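D-glucosaminate-6-phosphate ammonia lyase (Salmonella typhimurium, PDB 7LCE) belongs to the selenocysteine synthase-like family of pyridoxal-phosphate enzymes with the aminotransferase-type fold, its cofactor being carried on a lysine. Local coordinates at residues K12-L24 with R323-Q335. Sequence-based numbering, arbitrary orientation.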
ATOM      1  N   LYS A  12      11.485  52.692 -22.087  1.00 67.24           N
ATOM      2  CA  LYS A  12      12.475  53.036 -23.096  1.00 50.24           C
ATOM      3  C   LYS A  12      12.001  52.660 -24.493  1.00 65.42           C
ATOM      4  O   LYS A  12      11.309  51.657 -24.692  1.00 72.29           O
ATOM      5  CB  LYS A  12      13.799  52.326 -22.817  1.00 57.02           C
ATOM      6  CG  LYS A  12      14.367  52.562 -21.439  1.00 64.86           C
ATOM      7  CD  LYS A  12      15.580  51.682 -21.214  1.00 68.05           C
ATOM      8  CE  LYS A  12      16.834  52.517 -21.086  1.00 45.98           C
ATOM      9  NZ  LYS A  12      18.026  51.674 -20.791  1.00 66.56           N
ATOM     10  N   LYS A  13      12.384  53.479 -25.468  1.00 67.70           N
ATOM     11  CA  LYS A  13      12.233  53.085 -26.860  1.00 72.33           C
ATOM     12  C   LYS A  13      13.251  52.000 -27.180  1.00 65.79           C
ATOM     13  O   LYS A  13      14.449  52.167 -26.926  1.00 73.17           O
ATOM     14  CB  LYS A  13      12.421  54.289 -27.781  1.00 70.44           C
ATOM     15  CG  LYS A  13      12.436  53.944 -29.258  1.00 71.25           C
ATOM     16  CD  LYS A  13      12.565  55.187 -30.121  1.00 68.18           C
ATOM     17  CE  LYS A  13      12.658  54.811 -31.590  1.00 76.90           C
ATOM     18  NZ  LYS A  13      11.454  54.050 -32.028  1.00 82.24           N
ATOM     19  N   VAL A  14      12.781  50.887 -27.734  1.00 62.87           N
ATOM     20  CA  VAL A  14      13.617  49.716 -27.980  1.00 61.17           C
ATOM     21  C   VAL A  14      13.849  49.577 -29.477  1.00 64.21           C
ATOM     22  O   VAL A  14      12.906  49.680 -30.272  1.00 72.05           O
ATOM     23  CB  VAL A  14      12.980  48.441 -27.403  1.00 56.04           C
ATOM     24  CG1 VAL A  14      13.855  47.236 -27.693  1.00 60.06           C
ATOM     25  CG2 VAL A  14      12.746  48.594 -25.909  1.00 69.23           C
ATOM     26  N   ILE A  15      15.101  49.336 -29.858  1.00 64.01           N
ATOM     27  CA  ILE A  15      15.470  49.022 -31.232  1.00 61.07           C
ATOM     28  C   ILE A  15      16.007  47.599 -31.243  1.00 63.05           C
ATOM     29  O   ILE A  15      17.035  47.312 -30.617  1.00 66.25           O
ATOM     30  CB  ILE A  15      16.515  50.001 -31.787  1.00 60.05           C
ATOM     31  CG1 ILE A  15      15.999  51.436 -31.715  1.00 64.73           C
ATOM     32  CG2 ILE A  15      16.873  49.636 -33.222  1.00 70.21           C
ATOM     33  CD1 ILE A  15      16.944  52.444 -32.328  1.00 63.59           C
ATOM     34  N   ASN A  16      15.325  46.717 -31.963  1.00 58.75           N
ATOM     35  CA  ASN A  16      15.645  45.297 -31.965  1.00 59.50           C
ATOM     36  C   ASN A  16      16.500  44.977 -33.180  1.00 70.16           C
ATOM     37  O   ASN A  16      16.057  45.152 -34.320  1.00 79.36           O
ATOM     38  CB  ASN A  16      14.375  44.450 -31.971  1.00 67.96           C
ATOM     39  CG  ASN A  16      14.654  42.980 -31.726  1.00 83.83           C
ATOM     40  OD1 ASN A  16      15.766  42.496 -31.948  1.00 79.24           O
ATOM     41  ND2 ASN A  16      13.637  42.257 -31.272  1.00 84.62           N
ATOM     42  N   ALA A  17      17.708  44.475 -32.933  1.00 67.30           N
ATOM     43  CA  ALA A  17      18.599  44.039 -33.999  1.00 67.02           C
ATOM     44  C   ALA A  17      19.163  42.652 -33.726  1.00 76.17           C
ATOM     45  O   ALA A  17      20.101  42.232 -34.414  1.00 76.39           O
ATOM     46  CB  ALA A  17      19.739  45.043 -34.198  1.00 59.03           C
ATOM     47  N   CYS A  18      18.622  41.934 -32.743  1.00 83.74           N
ATOM     48  CA  CYS A  18      19.049  40.577 -32.429  1.00 83.44           C
ATOM     49  C   CYS A  18      18.164  39.520 -33.081  1.00 82.13           C
ATOM     50  O   CYS A  18      18.675  38.559 -33.662  1.00 93.00           O
ATOM     51  CB  CYS A  18      19.077  40.378 -30.909  1.00 62.04           C
ATOM     52  SG  CYS A  18      19.916  38.870 -30.370  1.00 99.05           S
ATOM     53  N   GLY A  19      16.852  39.686 -33.008  1.00 79.30           N
ATOM     54  CA  GLY A  19      15.926  38.722 -33.565  1.00 76.92           C
ATOM     55  C   GLY A  19      14.622  38.724 -32.789  1.00 72.81           C
ATOM     56  O   GLY A  19      14.345  39.625 -32.004  1.00 75.88           O
ATOM     57  N   LYS A  20      13.825  37.680 -33.026  1.00 74.68           N
ATOM     58  CA  LYS A  20      12.506  37.551 -32.403  1.00 71.88           C
ATOM     59  C   LYS A  20      12.695  37.013 -30.986  1.00 72.25           C
ATOM     60  O   LYS A  20      12.592  35.814 -30.712  1.00 79.67           O
ATOM     61  CB  LYS A  20      11.602  36.657 -33.244  1.00 64.82           C
ATOM     62  CG  LYS A  20      11.693  36.934 -34.744  1.00 75.80           C
ATOM     63  CD  LYS A  20      10.802  38.091 -35.181  1.00 67.11           C
ATOM     64  CE  LYS A  20       9.368  37.651 -35.392  1.00 81.37           C
ATOM     65  NZ  LYS A  20       9.259  36.642 -36.482  1.00102.48           N
ATOM     66  N   MET A  21      12.973  37.934 -30.069  1.00 66.85           N
ATOM     67  CA  MET A  21      13.321  37.614 -28.690  1.00 69.62           C
ATOM     68  C   MET A  21      12.120  37.791 -27.770  1.00 72.47           C
ATOM     69  O   MET A  21      11.433  38.817 -27.827  1.00 74.93           O
ATOM     70  CB  MET A  21      14.479  38.496 -28.228  1.00 60.12           C
ATOM     71  CG  MET A  21      15.772  38.210 -28.966  1.00 73.98           C
ATOM     72  SD  MET A  21      17.180  39.142 -28.340  1.00109.72           S
ATOM     73  CE  MET A  21      16.400  40.258 -27.185  1.00 65.20           C
ATOM     74  N   THR A  22      11.885  36.798 -26.909  1.00 70.03           N
ATOM     75  CA  THR A  22      10.742  36.862 -26.003  1.00 66.00           C
ATOM     76  C   THR A  22      10.873  37.992 -24.988  1.00 61.72           C
ATOM     77  O   THR A  22       9.857  38.500 -24.502  1.00 70.57           O
ATOM     78  CB  THR A  22      10.562  35.524 -25.283  1.00 64.30           C
ATOM     79  OG1 THR A  22      11.700  35.272 -24.450  1.00 78.45           O
ATOM     80  CG2 THR A  22      10.410  34.390 -26.291  1.00 72.34           C
ATOM     81  N   ILE A  23      12.101  38.410 -24.660  1.00 63.70           N
ATOM     82  CA  ILE A  23      12.274  39.474 -23.670  1.00 73.39           C
ATOM     83  C   ILE A  23      11.958  40.853 -24.227  1.00 69.71           C
ATOM     84  O   ILE A  23      11.925  41.827 -23.465  1.00 69.82           O
ATOM     85  CB  ILE A  23      13.700  39.495 -23.085  1.00 45.76           C
ATOM     86  CG1 ILE A  23      14.679  40.113 -24.078  1.00 44.02           C
ATOM     87  CG2 ILE A  23      14.146  38.094 -22.717  1.00 72.31           C
ATOM     88  CD1 ILE A  23      16.076  40.270 -23.529  1.00 49.54           C
ATOM     89  N   LEU A  24      11.732  40.967 -25.535  1.00 70.78           N
ATOM     90  CA  LEU A  24      11.400  42.237 -26.167  1.00 68.08           C
ATOM     91  C   LEU A  24       9.992  42.258 -26.746  1.00 73.55           C
ATOM     92  O   LEU A  24       9.649  43.188 -27.484  1.00 71.29           O
ATOM     93  CB  LEU A  24      12.412  42.563 -27.266  1.00 56.76           C
ATOM     94  CG  LEU A  24      13.839  42.836 -26.802  1.00 53.48           C
ATOM     95  CD1 LEU A  24      14.650  43.434 -27.938  1.00 49.96           C
ATOM     96  CD2 LEU A  24      13.832  43.758 -25.593  1.00 65.27           C
ATOM     97  N   ARG A 323      22.503  48.633 -25.121  1.00 72.27           N
ATOM     98  CA  ARG A 323      21.275  48.299 -24.405  1.00 68.07           C
ATOM     99  C   ARG A 323      20.975  49.308 -23.304  1.00 74.12           C
ATOM    100  O   ARG A 323      19.824  49.726 -23.135  1.00 94.14           O
ATOM    101  CB  ARG A 323      21.374  46.898 -23.808  1.00 57.71           C
ATOM    102  CG  ARG A 323      21.478  45.779 -24.821  1.00 84.59           C
ATOM    103  CD  ARG A 323      21.611  44.446 -24.111  1.00 58.22           C
ATOM    104  NE  ARG A 323      22.772  44.433 -23.229  1.00 76.21           N
ATOM    105  CZ  ARG A 323      23.092  43.430 -22.424  1.00 89.22           C
ATOM    106  NH1 ARG A 323      22.360  42.330 -22.366  1.00120.06           N
ATOM    107  NH2 ARG A 323      24.175  43.533 -21.658  1.00 92.40           N
ATOM    108  N   GLY A 324      21.993  49.700 -22.537  1.00 71.24           N
ATOM    109  CA  GLY A 324      21.779  50.551 -21.378  1.00 66.97           C
ATOM    110  C   GLY A 324      21.426  51.988 -21.700  1.00 71.97           C
ATOM    111  O   GLY A 324      20.909  52.693 -20.827  1.00101.94           O
ATOM    112  N   GLY A 325      21.690  52.438 -22.922  1.00 82.96           N
ATOM    113  CA  GLY A 325      21.433  53.820 -23.284  1.00 80.96           C
ATOM    114  C   GLY A 325      19.963  54.183 -23.178  1.00 75.40           C
ATOM    115  O   GLY A 325      19.086  53.345 -22.979  1.00 66.47           O
ATOM    116  N   GLU A 326      19.700  55.488 -23.314  1.00 81.85           N
ATOM    117  CA  GLU A 326      18.327  55.981 -23.248  1.00 72.19           C
ATOM    118  C   GLU A 326      17.459  55.349 -24.329  1.00 82.41           C
ATOM    119  O   GLU A 326      16.259  55.130 -24.116  1.00 74.92           O
ATOM    120  CB  GLU A 326      18.320  57.508 -23.347  1.00 88.03           C
ATOM    121  CG  GLU A 326      16.969  58.156 -23.093  1.00120.02           C
ATOM    122  CD  GLU A 326      16.942  59.620 -23.488  1.00127.90           C
ATOM    123  OE1 GLU A 326      17.971  60.122 -23.992  1.00102.60           O
ATOM    124  OE2 GLU A 326      15.897  60.272 -23.280  1.00147.31           O
ATOM    125  N   ILE A 327      18.040  55.056 -25.488  1.00 86.37           N
ATOM    126  CA  ILE A 327      17.405  54.229 -26.507  1.00 68.91           C
ATOM    127  C   ILE A 327      18.028  52.843 -26.387  1.00 73.31           C
ATOM    128  O   ILE A 327      19.219  52.665 -26.664  1.00 79.25           O
ATOM    129  CB  ILE A 327      17.593  54.806 -27.917  1.00 57.01           C
ATOM    130  CG1 ILE A 327      16.973  56.201 -28.022  1.00 61.36           C
ATOM    131  CG2 ILE A 327      16.976  53.878 -28.951  1.00 65.73           C
ATOM    132  CD1 ILE A 327      15.492  56.236 -27.739  1.00 97.95           C
ATOM    133  N   ALA A 328      17.233  51.864 -25.961  1.00 71.78           N
ATOM    134  CA  ALA A 328      17.722  50.503 -25.749  1.00 53.60           C
ATOM    135  C   ALA A 328      17.917  49.814 -27.096  1.00 69.67           C
ATOM    136  O   ALA A 328      16.941  49.509 -27.790  1.00 83.12           O
ATOM    137  CB  ALA A 328      16.748  49.723 -24.874  1.00 66.22           C
ATOM    138  N   ILE A 329      19.171  49.562 -27.464  1.00 61.23           N
ATOM    139  CA  ILE A 329      19.517  48.923 -28.730  1.00 66.39           C
ATOM    140  C   ILE A 329      20.045  47.524 -28.437  1.00 64.15           C
ATOM    141  O   ILE A 329      21.088  47.367 -27.789  1.00 63.22           O
ATOM    142  CB  ILE A 329      20.544  49.744 -29.523  1.00 79.42           C
ATOM    143  CG1 ILE A 329      19.963  51.109 -29.899  1.00 57.72           C
ATOM    144  CG2 ILE A 329      20.987  48.986 -30.762  1.00 62.42           C
ATOM    145  CD1 ILE A 329      21.008  52.129 -30.272  1.00 61.32           C
ATOM    146  N   TYR A 330      19.323  46.510 -28.913  1.00 64.17           N
ATOM    147  CA  TYR A 330      19.664  45.110 -28.678  1.00 68.15           C
ATOM    148  C   TYR A 330      20.261  44.526 -29.954  1.00 73.81           C
ATOM    149  O   TYR A 330      19.556  44.343 -30.952  1.00 72.23           O
ATOM    150  CB  TYR A 330      18.431  44.323 -28.235  1.00 68.36           C
ATOM    151  CG  TYR A 330      17.973  44.640 -26.828  1.00 56.19           C
ATOM    152  CD1 TYR A 330      17.158  45.736 -26.573  1.00 50.93           C
ATOM    153  CD2 TYR A 330      18.351  43.842 -25.758  1.00 57.57           C
ATOM    154  CE1 TYR A 330      16.738  46.030 -25.288  1.00 67.25           C
ATOM    155  CE2 TYR A 330      17.935  44.127 -24.469  1.00 55.69           C
ATOM    156  CZ  TYR A 330      17.129  45.221 -24.239  1.00 68.60           C
ATOM    157  OH  TYR A 330      16.711  45.509 -22.957  1.00 65.85           O
ATOM    158  N   ALA A 331      21.558  44.235 -29.921  1.00 68.19           N
ATOM    159  CA  ALA A 331      22.253  43.606 -31.034  1.00 54.92           C
ATOM    160  C   ALA A 331      22.517  42.131 -30.744  1.00 72.38           C
ATOM    161  O   ALA A 331      22.300  41.638 -29.635  1.00 84.29           O
ATOM    162  CB  ALA A 331      23.568  44.335 -31.320  1.00 66.91           C
ATOM    163  N   ARG A 332      23.004  41.424 -31.765  1.00 60.93           N
ATOM    164  CA  ARG A 332      23.364  40.021 -31.604  1.00 68.66           C
ATOM    165  C   ARG A 332      24.698  39.935 -30.874  1.00 84.71           C
ATOM    166  O   ARG A 332      25.715  40.444 -31.361  1.00 72.02           O
ATOM    167  CB  ARG A 332      23.447  39.324 -32.961  1.00 71.46           C
ATOM    168  CG  ARG A 332      22.104  39.041 -33.613  1.00 82.53           C
ATOM    169  CD  ARG A 332      22.278  38.393 -34.982  1.00100.75           C
ATOM    170  NE  ARG A 332      22.877  37.065 -34.914  1.00 97.29           N
ATOM    171  CZ  ARG A 332      22.190  35.938 -34.798  1.00111.36           C
ATOM    172  NH1 ARG A 332      20.868  35.938 -34.723  1.00108.31           N
ATOM    173  NH2 ARG A 332      22.843  34.780 -34.759  1.00 97.61           N
ATOM    174  N   LYS A 333      24.694  39.291 -29.709  1.00 87.90           N
ATOM    175  CA  LYS A 333      25.872  39.176 -28.860  1.00 86.62           C
ATOM    176  C   LYS A 333      26.429  37.756 -28.842  1.00 85.78           C
ATOM    177  O   LYS A 333      27.065  37.347 -27.867  1.00 97.41           O
ATOM    178  CB  LYS A 333      25.556  39.654 -27.445  1.00 92.75           C
ATOM    179  CG  LYS A 333      24.223  39.180 -26.903  1.00 89.76           C
ATOM    180  CD  LYS A 333      23.926  39.838 -25.567  1.00 93.87           C
ATOM    181  CE  LYS A 333      24.984  39.472 -24.535  1.00104.58           C
ATOM    182  NZ  LYS A 333      24.771  40.163 -23.234  1.00106.31           N
ATOM    183  N   TYR A 334      26.193  36.993 -29.910  1.00 89.79           N
ATOM    184  CA  TYR A 334      26.624  35.598 -29.942  1.00 97.44           C
ATOM    185  C   TYR A 334      28.144  35.494 -29.902  1.00 96.49           C
ATOM    186  O   TYR A 334      28.715  34.871 -28.999  1.00 96.52           O
ATOM    187  CB  TYR A 334      26.058  34.909 -31.187  1.00109.82           C
ATOM    188  CG  TYR A 334      24.572  34.621 -31.103  1.00122.75           C
ATOM    189  CD1 TYR A 334      23.639  35.651 -31.162  1.00121.08           C
ATOM    190  CD2 TYR A 334      24.103  33.321 -30.967  1.00126.68           C
ATOM    191  CE1 TYR A 334      22.281  35.394 -31.085  1.00120.50           C
ATOM    192  CE2 TYR A 334      22.746  33.053 -30.890  1.00132.50           C
ATOM    193  CZ  TYR A 334      21.840  34.093 -30.951  1.00136.81           C
ATOM    194  OH  TYR A 334      20.491  33.832 -30.874  1.00133.81           O
ATOM    195  N   GLN A 335      28.821  36.101 -30.873  1.00112.14           N
ATOM    196  CA  GLN A 335      30.282  36.087 -30.923  1.00103.90           C
ATOM    197  C   GLN A 335      30.888  37.304 -30.237  1.00 93.69           C
ATOM    198  O   GLN A 335      31.914  37.830 -30.674  1.00 89.04           O
ATOM    199  CB  GLN A 335      30.763  35.983 -32.369  1.00106.10           C
ATOM    200  CG  GLN A 335      30.349  34.708 -33.095  1.00119.55           C
ATOM    201  CD  GLN A 335      28.931  34.762 -33.630  1.00137.57           C
ATOM    202  OE1 GLN A 335      28.297  35.818 -33.638  1.00139.13           O
ATOM    203  NE2 GLN A 335      28.425  33.619 -34.079  1.00129.56           N
TER
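Strands 13-17 and 327-331 run parallel, 14° apart, with I15 bonded through both its N and its O: the N donates to A328 O (2.8 Å), the O accepts from Y330 N (3.0 Å), and both bonds are nearly straight. A328 N to K13 O and A17 N to Y330 O continue the ladder, though more bent at the hydrogen. Side chains then alternate between two faces. On one, I15 and I329 run alongside each other, CB of the first against CG1 of the second, while I15 CD1 reaches I327 CG2 at 3.7 Å; helix 352-365 covers this face through L355 and I356. The pairing illustrates how the small domain of a fold-type I pyridoxal-phosphate enzyme is assembled from both chain ends, an N-terminal strand joining one more than 300 residues later. On the other face Y330 dominates. With CG turned beside its own backbone N (chi1 -72°), its ring is sandwiched: L24 CD2 makes a CH-pi contact 3.9 Å from the centroid, and R323 CG sits off-centre over the opposite face. V14 CG1 approaches obliquely, 3.8 Å from Y330 CD1, while Y330 OH hydrogen-bonds to E46 of the second subunit. In the turn that follows strand 13-17, C18 N (3.0 Å) and G19 N both donate to N16 OD1, the first bond an Asx turn, the second the wider Asx motif, and N16 ND2 returns a bond to G19 O. At the other end K12, kinked at chi3, brings NZ to G325 O (3.0 Å) and G324 O in two weak bonds where helix 315-324 finishes.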